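PDB 4N1Y: estrogen receptor from Crassostrea gigas, which probably regulates transcription as a nuclear receptor of the steroid hormone family, apparently active without bound hormone. Local coordinates for residues V8-A13 against L140-A145. Sequence-based numbering, arbitrary orientation.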
loop_
_atom_site.group_PDB
_atom_site.type_symbol
_atom_site.label_atom_id
_atom_site.label_comp_id
_atom_site.label_asym_id
_atom_site.label_seq_id
_atom_site.Cartn_x
_atom_site.Cartn_y
_atom_site.Cartn_z
ATOM N N VAL B 8 -6.821 25.562 6.124
ATOM C CA VAL B 8 -7.699 26.386 5.309
ATOM C C VAL B 8 -7.026 26.829 4.021
ATOM O O VAL B 8 -7.656 26.868 2.959
ATOM C CB VAL B 8 -8.136 27.621 6.075
ATOM C CG1 VAL B 8 -9.215 28.349 5.309
ATOM C CG2 VAL B 8 -8.609 27.218 7.461
ATOM N N THR B 9 -5.744 27.168 4.124
ATOM C CA THR B 9 -5.000 27.639 2.968
ATOM C C THR B 9 -4.700 26.511 2.008
ATOM O O THR B 9 -4.816 26.670 0.797
ATOM C CB THR B 9 -3.696 28.308 3.380
ATOM O OG1 THR B 9 -4.000 29.458 4.183
ATOM C CG2 THR B 9 -2.939 28.775 2.152
ATOM N N ILE B 10 -4.351 25.359 2.561
ATOM C CA ILE B 10 -4.120 24.165 1.763
ATOM C C ILE B 10 -5.378 23.805 0.972
ATOM O O ILE B 10 -5.310 23.550 -0.237
ATOM C CB ILE B 10 -3.702 22.973 2.651
ATOM C CG1 ILE B 10 -2.310 23.195 3.226
ATOM C CG2 ILE B 10 -3.714 21.664 1.863
ATOM C CD1 ILE B 10 -1.951 22.188 4.286
ATOM N N LEU B 11 -6.526 23.808 1.655
ATOM C CA LEU B 11 -7.778 23.384 1.035
ATOM C C LEU B 11 -8.248 24.320 -0.069
ATOM O O LEU B 11 -8.728 23.870 -1.115
ATOM C CB LEU B 11 -8.877 23.227 2.084
ATOM C CG LEU B 11 -8.913 21.814 2.674
ATOM C CD1 LEU B 11 -10.045 21.645 3.672
ATOM C CD2 LEU B 11 -8.980 20.760 1.579
ATOM N N GLN B 12 -8.130 25.618 0.163
ATOM C CA GLN B 12 -8.443 26.569 -0.887
ATOM C C GLN B 12 -7.549 26.325 -2.085
ATOM O O GLN B 12 -8.034 26.263 -3.205
ATOM C CB GLN B 12 -8.316 27.998 -0.385
ATOM C CG GLN B 12 -9.413 28.348 0.599
ATOM C CD GLN B 12 -9.268 29.744 1.173
ATOM O OE1 GLN B 12 -8.163 30.285 1.244
ATOM N NE2 GLN B 12 -10.389 30.348 1.563
ATOM N N ALA B 13 -6.259 26.124 -1.840
ATOM C CA ALA B 13 -5.308 25.919 -2.923
ATOM C C ALA B 13 -5.696 24.675 -3.727
ATOM O O ALA B 13 -5.882 24.743 -4.948
ATOM C CB ALA B 13 -3.887 25.792 -2.373
ATOM N N LEU B 140 -11.023 14.054 -0.185
ATOM C CA LEU B 140 -10.377 13.423 -1.329
ATOM C C LEU B 140 -9.210 14.261 -1.859
ATOM O O LEU B 140 -8.128 13.729 -2.138
ATOM C CB LEU B 140 -11.365 13.174 -2.467
ATOM C CG LEU B 140 -10.546 12.663 -3.675
ATOM C CD1 LEU B 140 -10.454 11.128 -3.760
ATOM C CD2 LEU B 140 -10.994 13.272 -4.993
ATOM N N LEU B 141 -9.442 15.565 -2.000
ATOM C CA LEU B 141 -8.389 16.494 -2.384
ATOM C C LEU B 141 -7.149 16.299 -1.499
ATOM O O LEU B 141 -6.020 16.237 -1.989
ATOM C CB LEU B 141 -8.900 17.932 -2.298
ATOM C CG LEU B 141 -9.962 18.235 -3.360
ATOM C CD1 LEU B 141 -10.438 19.667 -3.317
ATOM C CD2 LEU B 141 -9.412 17.922 -4.721
ATOM N N LEU B 142 -7.363 16.197 -0.195
ATOM C CA LEU B 142 -6.250 16.010 0.723
ATOM C C LEU B 142 -5.614 14.658 0.482
ATOM O O LEU B 142 -4.399 14.513 0.482
ATOM C CB LEU B 142 -6.731 16.134 2.169
ATOM C CG LEU B 142 -7.148 17.569 2.513
ATOM C CD1 LEU B 142 -7.690 17.639 3.935
ATOM C CD2 LEU B 142 -5.984 18.565 2.294
ATOM N N LEU B 143 -6.450 13.672 0.211
ATOM C CA LEU B 143 -5.966 12.323 -0.017
ATOM C C LEU B 143 -5.041 12.230 -1.221
ATOM O O LEU B 143 -3.996 11.597 -1.146
ATOM C CB LEU B 143 -7.152 11.390 -0.217
ATOM C CG LEU B 143 -7.773 10.884 1.071
ATOM C CD1 LEU B 143 -9.055 10.205 0.739
ATOM C CD2 LEU B 143 -6.827 9.899 1.716
ATOM N N GLN B 144 -5.415 12.854 -2.330
ATOM C CA GLN B 144 -4.544 12.796 -3.480
ATOM C C GLN B 144 -3.237 13.522 -3.158
ATOM O O GLN B 144 -2.159 13.030 -3.476
ATOM C CB GLN B 144 -5.230 13.323 -4.741
ATOM C CG GLN B 144 -6.114 14.512 -4.595
ATOM C CD GLN B 144 -6.896 14.767 -5.873
ATOM O OE1 GLN B 144 -7.300 15.895 -6.166
ATOM N NE2 GLN B 144 -7.145 13.703 -6.623
ATOM N N ALA B 145 -3.324 14.675 -2.511
ATOM C CA ALA B 145 -2.118 15.411 -2.153
ATOM C C ALA B 145 -1.228 14.511 -1.297
ATOM O O ALA B 145 -0.000 14.429 -1.486
ATOM C CB ALA B 145 -2.461 16.664 -1.430
#
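L11 and L142 mark the closest approach of two helical backbones, 8-13 and 140-145, their CA atoms 7.5 Å apart. The pair illustrates how helices in the largely helical sandwich of a nuclear-receptor ligand-binding domain can meet through a few branched side chains, here by apolar packing alone and with 156 Å² buried over both sides. From 140-145, L142 alone comes within 4.5 Å of 8-13. Its CG lies anti to its carbonyl carbon (chi1 -69°), and although its CB does not aim straight across, the forked end of the side chain reaches the other helix. There the methyl CD2 of L142 is shared by two residues: it lies 3.8 Å from CD2 of L11 and 3.9 Å from CG2 of I10. The L11 methyl CD2 also sits 3.8 Å from CG of L142, at the branch point of that fork, with the second methyl, CD1, slightly farther. Both partners cross the L142 side chain at about a right angle. I10 has its CB turned toward the other helix and presents the short branch, CG2, which stands anti to the backbone N, while L11, like L142, closes the distance with its end. Replacing L142 by an alanine removes the fork, and CG2 of I10 and CD2 of L11 would probably lose their shared partner, leaving a gap between the helices. Helix 159-180 touches residues of both helices: S168 touches I10, T176 meets L11 as well as L142, and I173 packs on L142. L140 and Q144 rest on helix 67-89, so helix 137-149 packs against it and the N-terminal helix 7-15.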